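Long-range contact in transcriptional regulator (GntR family) (Enterococcus faecalis, PDB 3DDV), which probably regulates transcription as a GntR-family repressor or activator, its UTRA domain being of the kind that senses small-molecule effectors: residues L104-Q117 / Y129-F141. Numbering follows the deposited sequence.
Sequences LEIKRGDAILRVRQ and YVRTQYAGSRFEF
L113 and Y134 face each other as a hydrogen-bonded pair of an antiparallel hairpin, joined by two backbone hydrogen bonds, Y134 N to L113 O (2.9 Å) and L113 N to Y134 O. V115 with T132 and Q117 with V130 repeat the pattern, and at the open end of the hairpin G136 N bonds to A111 O at 2.8 Å. L113, V115 and Y134 share one face of the sheet and pack through apolar contacts with F139 and F141. V115 sends CG2 to the edge of the Y134 ring, 3.6 Å from CE2, and the ring is sandwiched between T132 CG2 over one face and F139 CE2 over the other. With CG anti to the backbone N (chi1 180°), L113 extends toward F141, and its CD2 branch lies 3.9 Å from F141 CB and at the edge of the F139 ring. R116, on the opposite face, runs alongside the Y129 side chain, R116 CD 3.4 Å from Y129 OH, with guanidinium and ring planes 42° apart.

A separate grip joins the turn after helix 98-104 to the end of the second segment. R138, extended from CG to NE, grips L104 O end-on with NH1 (3.1 Å) and NH2 (3.2 Å), the oxygen lying close to the guanidinium plane; NH2 also makes a weak bond to E105 O. These carbonyls lie where a Schellman motif ends the helix, so the cation probably complements the negative end of its dipole.

Y129 also lies close to a bound magnesium ion and packs on helix 20-26. Strand 111-121 pairs along its other edge with 84-95, and 126-135 with 46-56, which places the hairpin inside the antiparallel sheet. Beyond it, F141 pairs in an antiparallel ladder with a strand of the second subunit, so the sheet continues across the interface, and E140 makes a salt bridge with R114 of that subunit.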
ATOM      1  N   LEU B 104     -10.193  -6.202 -31.856  1.00 62.63           N
ATOM      2  CA  LEU B 104     -11.142  -6.494 -30.796  1.00 62.76           C
ATOM      3  C   LEU B 104     -12.488  -5.826 -31.049  1.00 62.85           C
ATOM      4  O   LEU B 104     -13.420  -6.006 -30.302  1.00 62.42           O
ATOM      5  CB  LEU B 104     -10.540  -6.108 -29.452  1.00 62.29           C
ATOM      6  CG  LEU B 104      -9.432  -7.042 -28.962  1.00 60.70           C
ATOM      7  CD1 LEU B 104      -8.866  -6.533 -27.679  1.00 59.52           C
ATOM      8  CD2 LEU B 104      -9.973  -8.417 -28.718  1.00 61.29           C
ATOM      9  N   GLU B 105     -12.604  -5.087 -32.146  1.00 63.87           N
ATOM     10  CA  GLU B 105     -13.878  -4.471 -32.508  1.00 64.37           C
ATOM     11  C   GLU B 105     -14.295  -3.548 -31.392  1.00 64.54           C
ATOM     12  O   GLU B 105     -15.360  -3.730 -30.817  1.00 63.71           O
ATOM     13  CB  GLU B 105     -14.964  -5.527 -32.728  1.00 64.45           C
ATOM     14  CG  GLU B 105     -14.458  -6.703 -33.488  1.00 64.99           C
ATOM     15  CD  GLU B 105     -15.521  -7.447 -34.222  1.00 65.13           C
ATOM     16  OE1 GLU B 105     -16.515  -7.919 -33.634  1.00 68.92           O
ATOM     17  OE2 GLU B 105     -15.337  -7.587 -35.422  1.00 67.31           O
ATOM     18  N   ILE B 106     -13.411  -2.596 -31.084  1.00 64.94           N
ATOM     19  CA  ILE B 106     -13.658  -1.539 -30.113  1.00 65.25           C
ATOM     20  C   ILE B 106     -12.932  -0.342 -30.688  1.00 65.80           C
ATOM     21  O   ILE B 106     -12.436  -0.442 -31.820  1.00 65.53           O
ATOM     22  CB  ILE B 106     -13.147  -1.924 -28.700  1.00 65.36           C
ATOM     23  CG1 ILE B 106     -11.619  -2.115 -28.707  1.00 65.59           C
ATOM     24  CG2 ILE B 106     -13.878  -3.185 -28.203  1.00 63.53           C
ATOM     25  CD1 ILE B 106     -11.084  -2.741 -27.449  1.00 64.73           C
ATOM     26  N   LYS B 107     -12.846   0.760 -29.925  1.00 66.52           N
ATOM     27  CA  LYS B 107     -12.265   2.041 -30.419  1.00 66.94           C
ATOM     28  C   LYS B 107     -10.853   2.314 -29.896  1.00 66.62           C
ATOM     29  O   LYS B 107     -10.594   1.986 -28.743  1.00 66.80           O
ATOM     30  CB  LYS B 107     -13.169   3.211 -29.984  1.00 67.40           C
ATOM     31  CG  LYS B 107     -14.697   2.981 -30.235  1.00 69.02           C
ATOM     32  CD  LYS B 107     -15.484   4.304 -30.643  1.00 69.15           C
ATOM     33  CE  LYS B 107     -16.832   4.021 -31.414  1.00 69.46           C
ATOM     34  NZ  LYS B 107     -18.007   3.746 -30.520  1.00 70.41           N
ATOM     35  N   ARG B 108      -9.969   2.935 -30.706  1.00 66.31           N
ATOM     36  CA  ARG B 108      -8.665   3.460 -30.212  1.00 66.14           C
ATOM     37  C   ARG B 108      -9.055   4.146 -28.890  1.00 65.64           C
ATOM     38  O   ARG B 108     -10.150   4.704 -28.784  1.00 65.83           O
ATOM     39  CB  ARG B 108      -7.898   4.411 -31.245  1.00 66.38           C
ATOM     40  CG  ARG B 108      -6.388   4.964 -30.876  1.00 67.02           C
ATOM     41  CD  ARG B 108      -5.176   4.856 -32.022  1.00 68.03           C
ATOM     42  NE  ARG B 108      -3.750   4.745 -31.473  1.00 70.42           N
ATOM     43  CZ  ARG B 108      -2.652   4.165 -32.052  1.00 69.42           C
ATOM     44  NH1 ARG B 108      -2.696   3.613 -33.229  1.00 71.23           N
ATOM     45  NH2 ARG B 108      -1.465   4.121 -31.453  1.00 68.63           N
ATOM     46  N   GLY B 109      -8.223   4.008 -27.860  1.00 64.45           N
ATOM     47  CA  GLY B 109      -8.474   4.655 -26.603  1.00 63.52           C
ATOM     48  C   GLY B 109      -9.117   3.772 -25.560  1.00 62.89           C
ATOM     49  O   GLY B 109      -8.907   3.978 -24.370  1.00 63.61           O
ATOM     50  N   ASP B 110      -9.904   2.798 -25.982  1.00 61.84           N
ATOM     51  CA  ASP B 110     -10.664   1.977 -25.050  1.00 60.95           C
ATOM     52  C   ASP B 110      -9.764   1.198 -24.120  1.00 59.30           C
ATOM     53  O   ASP B 110      -8.612   0.969 -24.399  1.00 59.02           O
ATOM     54  CB  ASP B 110     -11.586   1.004 -25.812  1.00 62.00           C
ATOM     55  CG  ASP B 110     -12.911   1.625 -26.204  1.00 63.76           C
ATOM     56  OD1 ASP B 110     -13.140   2.770 -25.790  1.00 67.38           O
ATOM     57  OD2 ASP B 110     -13.724   0.971 -26.906  1.00 67.68           O
ATOM     58  N   ALA B 111     -10.335   0.774 -23.014  1.00 58.06           N
ATOM     59  CA  ALA B 111      -9.584   0.263 -21.878  1.00 57.38           C
ATOM     60  C   ALA B 111      -9.215  -1.195 -22.018  1.00 56.72           C
ATOM     61  O   ALA B 111     -10.106  -2.054 -22.148  1.00 57.57           O
ATOM     62  CB  ALA B 111     -10.423   0.432 -20.612  1.00 57.21           C
ATOM     63  N   ILE B 112      -7.920  -1.494 -21.908  1.00 55.21           N
ATOM     64  CA  ILE B 112      -7.422  -2.868 -22.086  1.00 54.33           C
ATOM     65  C   ILE B 112      -6.794  -3.384 -20.825  1.00 53.15           C
ATOM     66  O   ILE B 112      -6.012  -2.696 -20.199  1.00 51.53           O
ATOM     67  CB  ILE B 112      -6.339  -2.962 -23.178  1.00 53.69           C
ATOM     68  CG1 ILE B 112      -6.939  -2.679 -24.579  1.00 52.77           C
ATOM     69  CG2 ILE B 112      -5.671  -4.285 -23.087  1.00 53.76           C
ATOM     70  CD1 ILE B 112      -8.007  -3.671 -25.056  1.00 49.92           C
ATOM     71  N   LEU B 113      -7.157  -4.601 -20.448  1.00 53.06           N
ATOM     72  CA  LEU B 113      -6.498  -5.257 -19.339  1.00 53.03           C
ATOM     73  C   LEU B 113      -5.427  -6.093 -19.984  1.00 53.23           C
ATOM     74  O   LEU B 113      -5.725  -6.974 -20.810  1.00 52.53           O
ATOM     75  CB  LEU B 113      -7.441  -6.170 -18.537  1.00 53.10           C
ATOM     76  CG  LEU B 113      -6.668  -6.823 -17.391  1.00 52.79           C
ATOM     77  CD1 LEU B 113      -6.560  -5.800 -16.265  1.00 54.51           C
ATOM     78  CD2 LEU B 113      -7.257  -8.085 -16.933  1.00 51.36           C
ATOM     79  N   ARG B 114      -4.189  -5.828 -19.598  1.00 53.46           N
ATOM     80  CA  ARG B 114      -3.066  -6.491 -20.210  1.00 53.18           C
ATOM     81  C   ARG B 114      -2.453  -7.446 -19.269  1.00 51.52           C
ATOM     82  O   ARG B 114      -2.125  -7.102 -18.157  1.00 50.99           O
ATOM     83  CB  ARG B 114      -1.987  -5.511 -20.568  1.00 53.98           C
ATOM     84  CG  ARG B 114      -0.922  -6.184 -21.429  1.00 55.81           C
ATOM     85  CD  ARG B 114      -0.074  -5.195 -22.143  1.00 56.37           C
ATOM     86  NE  ARG B 114       0.963  -4.840 -21.233  1.00 62.18           N
ATOM     87  CZ  ARG B 114       1.546  -3.648 -21.190  1.00 66.73           C
ATOM     88  NH1 ARG B 114       1.164  -2.700 -22.035  1.00 69.41           N
ATOM     89  NH2 ARG B 114       2.514  -3.398 -20.295  1.00 65.56           N
ATOM     90  N   VAL B 115      -2.251  -8.651 -19.741  1.00 50.91           N
ATOM     91  CA  VAL B 115      -1.552  -9.640 -18.949  1.00 50.00           C
ATOM     92  C   VAL B 115      -0.376 -10.122 -19.747  1.00 50.21           C
ATOM     93  O   VAL B 115      -0.536 -10.575 -20.859  1.00 51.89           O
ATOM     94  CB  VAL B 115      -2.447 -10.854 -18.619  1.00 48.85           C
ATOM     95  CG1 VAL B 115      -1.712 -11.809 -17.672  1.00 43.80           C
ATOM     96  CG2 VAL B 115      -3.699 -10.370 -18.038  1.00 46.27           C
ATOM     97  N   ARG B 116       0.797 -10.026 -19.167  1.00 49.80           N
ATOM     98  CA  ARG B 116       1.956 -10.634 -19.727  1.00 49.49           C
ATOM     99  C   ARG B 116       2.376 -11.741 -18.797  1.00 48.86           C
ATOM    100  O   ARG B 116       2.499 -11.540 -17.597  1.00 48.25           O
ATOM    101  CB  ARG B 116       3.094  -9.628 -19.772  1.00 49.87           C
ATOM    102  CG  ARG B 116       2.897  -8.419 -20.691  1.00 51.66           C
ATOM    103  CD  ARG B 116       4.223  -7.946 -21.041  1.00 56.96           C
ATOM    104  NE  ARG B 116       4.370  -6.514 -21.230  1.00 59.39           N
ATOM    105  CZ  ARG B 116       4.236  -5.905 -22.395  1.00 62.41           C
ATOM    106  NH1 ARG B 116       3.853  -6.582 -23.519  1.00 66.08           N
ATOM    107  NH2 ARG B 116       4.451  -4.603 -22.430  1.00 60.95           N
ATOM    108  N   GLN B 117       2.719 -12.874 -19.375  1.00 48.71           N
ATOM    109  CA  GLN B 117       3.025 -14.048 -18.601  1.00 48.56           C
ATOM    110  C   GLN B 117       4.207 -14.833 -19.161  1.00 48.14           C
ATOM    111  O   GLN B 117       4.302 -14.977 -20.358  1.00 48.86           O
ATOM    112  CB  GLN B 117       1.802 -14.895 -18.646  1.00 48.45           C
ATOM    113  CG  GLN B 117       2.030 -16.358 -18.595  1.00 50.00           C
ATOM    114  CD  GLN B 117       0.695 -17.091 -18.395  1.00 49.66           C
ATOM    115  OE1 GLN B 117      -0.216 -16.636 -17.677  1.00 49.02           O
ATOM    116  NE2 GLN B 117       0.566 -18.195 -19.081  1.00 52.07           N
ATOM    117  N   TYR B 129       6.075 -17.101 -23.610  1.00 47.88           N
ATOM    118  CA  TYR B 129       5.969 -15.699 -23.211  1.00 47.72           C
ATOM    119  C   TYR B 129       4.709 -15.178 -23.853  1.00 47.18           C
ATOM    120  O   TYR B 129       4.605 -15.086 -25.052  1.00 47.44           O
ATOM    121  CB  TYR B 129       7.183 -14.921 -23.704  1.00 47.75           C
ATOM    122  CG  TYR B 129       7.100 -13.445 -23.457  1.00 47.52           C
ATOM    123  CD1 TYR B 129       6.512 -12.953 -22.319  1.00 46.95           C
ATOM    124  CD2 TYR B 129       7.650 -12.541 -24.344  1.00 46.25           C
ATOM    125  CE1 TYR B 129       6.445 -11.601 -22.074  1.00 46.77           C
ATOM    126  CE2 TYR B 129       7.609 -11.171 -24.086  1.00 46.54           C
ATOM    127  CZ  TYR B 129       6.987 -10.720 -22.948  1.00 47.90           C
ATOM    128  OH  TYR B 129       6.890  -9.379 -22.676  1.00 49.08           O
ATOM    129  N   VAL B 130       3.715 -14.885 -23.062  1.00 47.14           N
ATOM    130  CA  VAL B 130       2.375 -14.698 -23.610  1.00 46.73           C
ATOM    131  C   VAL B 130       1.888 -13.341 -23.190  1.00 47.65           C
ATOM    132  O   VAL B 130       2.079 -12.922 -22.042  1.00 48.37           O
ATOM    133  CB  VAL B 130       1.398 -15.846 -23.162  1.00 46.73           C
ATOM    134  CG1 VAL B 130       0.037 -15.712 -23.838  1.00 42.42           C
ATOM    135  CG2 VAL B 130       2.037 -17.215 -23.465  1.00 43.30           C
ATOM    136  N   ARG B 131       1.329 -12.608 -24.133  1.00 48.01           N
ATOM    137  CA  ARG B 131       1.006 -11.212 -23.868  1.00 48.71           C
ATOM    138  C   ARG B 131      -0.385 -11.039 -24.414  1.00 48.75           C
ATOM    139  O   ARG B 131      -0.612 -11.143 -25.643  1.00 48.68           O
ATOM    140  CB  ARG B 131       1.987 -10.301 -24.571  1.00 48.30           C
ATOM    141  CG  ARG B 131       3.436 -10.567 -24.156  1.00 50.13           C
ATOM    142  CD  ARG B 131       4.400 -10.397 -25.301  1.00 49.77           C
ATOM    143  NE  ARG B 131       4.662 -11.658 -25.945  1.00 50.32           N
ATOM    144  CZ  ARG B 131       5.437 -11.794 -27.019  1.00 49.41           C
ATOM    145  NH1 ARG B 131       5.991 -10.768 -27.615  1.00 49.10           N
ATOM    146  NH2 ARG B 131       5.630 -12.976 -27.530  1.00 51.37           N
ATOM    147  N   THR B 132      -1.313 -10.847 -23.490  1.00 48.37           N
ATOM    148  CA  THR B 132      -2.685 -10.847 -23.824  1.00 48.79           C
ATOM    149  C   THR B 132      -3.318  -9.518 -23.510  1.00 49.47           C
ATOM    150  O   THR B 132      -3.033  -8.902 -22.498  1.00 49.43           O
ATOM    151  CB  THR B 132      -3.369 -11.896 -23.065  1.00 48.55           C
ATOM    152  OG1 THR B 132      -2.804 -13.144 -23.427  1.00 47.19           O
ATOM    153  CG2 THR B 132      -4.832 -11.873 -23.390  1.00 49.57           C
ATOM    154  N   GLN B 133      -4.203  -9.115 -24.394  1.00 50.15           N
ATOM    155  CA  GLN B 133      -4.871  -7.864 -24.293  1.00 51.36           C
ATOM    156  C   GLN B 133      -6.401  -8.132 -24.348  1.00 52.27           C
ATOM    157  O   GLN B 133      -6.962  -8.581 -25.396  1.00 52.37           O
ATOM    158  CB  GLN B 133      -4.372  -7.058 -25.474  1.00 51.63           C
ATOM    159  CG  GLN B 133      -4.028  -5.640 -25.145  1.00 53.97           C
ATOM    160  CD  GLN B 133      -2.888  -5.116 -25.899  1.00 53.78           C
ATOM    161  OE1 GLN B 133      -1.899  -5.811 -26.096  1.00 59.44           O
ATOM    162  NE2 GLN B 133      -2.986  -3.870 -26.314  1.00 52.86           N
ATOM    163  N   TYR B 134      -7.066  -7.944 -23.208  1.00 52.39           N
ATOM    164  CA  TYR B 134      -8.524  -8.185 -23.067  1.00 51.75           C
ATOM    165  C   TYR B 134      -9.278  -6.862 -23.169  1.00 52.15           C
ATOM    166  O   TYR B 134      -8.847  -5.850 -22.592  1.00 52.17           O
ATOM    167  CB  TYR B 134      -8.849  -8.735 -21.683  1.00 51.18           C
ATOM    168  CG  TYR B 134      -8.178 -10.025 -21.353  1.00 50.26           C
ATOM    169  CD1 TYR B 134      -8.768 -11.233 -21.665  1.00 49.80           C
ATOM    170  CD2 TYR B 134      -6.992 -10.036 -20.674  1.00 47.46           C
ATOM    171  CE1 TYR B 134      -8.155 -12.419 -21.343  1.00 49.75           C
ATOM    172  CE2 TYR B 134      -6.384 -11.185 -20.367  1.00 49.62           C
ATOM    173  CZ  TYR B 134      -6.955 -12.385 -20.707  1.00 50.69           C
ATOM    174  OH  TYR B 134      -6.284 -13.536 -20.407  1.00 49.39           O
ATOM    175  N   ALA B 135     -10.389  -6.860 -23.899  1.00 52.83           N
ATOM    176  CA  ALA B 135     -11.357  -5.758 -23.847  1.00 53.80           C
ATOM    177  C   ALA B 135     -11.877  -5.595 -22.429  1.00 54.42           C
ATOM    178  O   ALA B 135     -12.530  -6.495 -21.935  1.00 54.82           O
ATOM    179  CB  ALA B 135     -12.518  -6.051 -24.754  1.00 54.12           C
ATOM    180  N   GLY B 136     -11.616  -4.443 -21.810  1.00 55.21           N
ATOM    181  CA  GLY B 136     -11.889  -4.222 -20.401  1.00 56.35           C
ATOM    182  C   GLY B 136     -13.333  -4.508 -20.046  1.00 57.46           C
ATOM    183  O   GLY B 136     -13.620  -5.261 -19.117  1.00 57.55           O
ATOM    184  N   SER B 137     -14.214  -3.942 -20.866  1.00 58.04           N
ATOM    185  CA  SER B 137     -15.637  -3.952 -20.648  1.00 58.40           C
ATOM    186  C   SER B 137     -16.241  -5.353 -20.829  1.00 58.94           C
ATOM    187  O   SER B 137     -17.259  -5.673 -20.251  1.00 58.77           O
ATOM    188  CB  SER B 137     -16.265  -3.015 -21.658  1.00 58.31           C
ATOM    189  OG  SER B 137     -16.402  -3.710 -22.888  1.00 60.24           O
ATOM    190  N   ARG B 138     -15.562  -6.190 -21.583  1.00 59.42           N
ATOM    191  CA  ARG B 138     -16.048  -7.516 -21.828  1.00 59.55           C
ATOM    192  C   ARG B 138     -15.358  -8.550 -20.995  1.00 59.70           C
ATOM    193  O   ARG B 138     -15.604  -9.711 -21.168  1.00 60.22           O
ATOM    194  CB  ARG B 138     -15.868  -7.874 -23.290  1.00 59.46           C
ATOM    195  CG  ARG B 138     -16.489  -6.907 -24.234  1.00 60.00           C
ATOM    196  CD  ARG B 138     -16.445  -7.427 -25.633  1.00 62.14           C
ATOM    197  NE  ARG B 138     -16.558  -6.353 -26.603  1.00 63.97           N
ATOM    198  CZ  ARG B 138     -15.863  -6.294 -27.725  1.00 67.45           C
ATOM    199  NH1 ARG B 138     -15.013  -7.253 -28.019  1.00 69.16           N
ATOM    200  NH2 ARG B 138     -16.017  -5.279 -28.547  1.00 68.58           N
ATOM    201  N   PHE B 139     -14.491  -8.154 -20.086  1.00 20.00           N
ATOM    202  CA  PHE B 139     -13.713  -9.149 -19.376  1.00 20.00           C
ATOM    203  C   PHE B 139     -13.462  -8.849 -17.916  1.00 20.00           C
ATOM    204  O   PHE B 139     -13.412  -7.721 -17.523  1.00 59.96           O
ATOM    205  CB  PHE B 139     -12.388  -9.336 -20.095  1.00 20.00           C
ATOM    206  CG  PHE B 139     -11.538 -10.397 -19.520  1.00 20.00           C
ATOM    207  CD1 PHE B 139     -11.840 -11.697 -19.705  1.00 20.00           C
ATOM    208  CD2 PHE B 139     -10.435 -10.089 -18.799  1.00 20.00           C
ATOM    209  CE1 PHE B 139     -11.068 -12.656 -19.179  1.00 20.00           C
ATOM    210  CE2 PHE B 139      -9.664 -11.061 -18.279  1.00 20.00           C
ATOM    211  CZ  PHE B 139      -9.980 -12.337 -18.469  1.00 20.00           C
ATOM    212  N   GLU B 140     -13.309  -9.898 -17.134  1.00 57.79           N
ATOM    213  CA  GLU B 140     -12.890  -9.864 -15.755  1.00 57.81           C
ATOM    214  C   GLU B 140     -11.900 -10.964 -15.445  1.00 56.94           C
ATOM    215  O   GLU B 140     -12.164 -12.083 -15.714  1.00 56.93           O
ATOM    216  CB  GLU B 140     -14.109 -10.110 -14.853  1.00 58.32           C
ATOM    217  CG  GLU B 140     -15.193  -9.055 -14.894  1.00 59.77           C
ATOM    218  CD  GLU B 140     -14.730  -7.685 -14.386  1.00 62.71           C
ATOM    219  OE1 GLU B 140     -14.031  -7.606 -13.354  1.00 64.64           O
ATOM    220  OE2 GLU B 140     -15.087  -6.677 -15.023  1.00 65.28           O
ATOM    221  N   PHE B 141     -10.795 -10.676 -14.801  1.00 56.96           N
ATOM    222  CA  PHE B 141      -9.812 -11.703 -14.505  1.00 57.82           C
ATOM    223  C   PHE B 141     -10.051 -12.134 -13.069  1.00 58.49           C
ATOM    224  O   PHE B 141     -10.071 -11.321 -12.161  1.00 59.23           O
ATOM    225  CB  PHE B 141      -8.455 -11.071 -14.756  1.00 56.48           C
ATOM    226  CG  PHE B 141      -7.260 -11.914 -14.426  1.00 55.72           C
ATOM    227  CD1 PHE B 141      -6.888 -12.155 -13.113  1.00 55.21           C
ATOM    228  CD2 PHE B 141      -6.416 -12.342 -15.432  1.00 53.44           C
ATOM    229  CE1 PHE B 141      -5.726 -12.866 -12.811  1.00 55.83           C
ATOM    230  CE2 PHE B 141      -5.293 -13.081 -15.153  1.00 54.39           C
ATOM    231  CZ  PHE B 141      -4.930 -13.332 -13.835  1.00 56.64           C
TER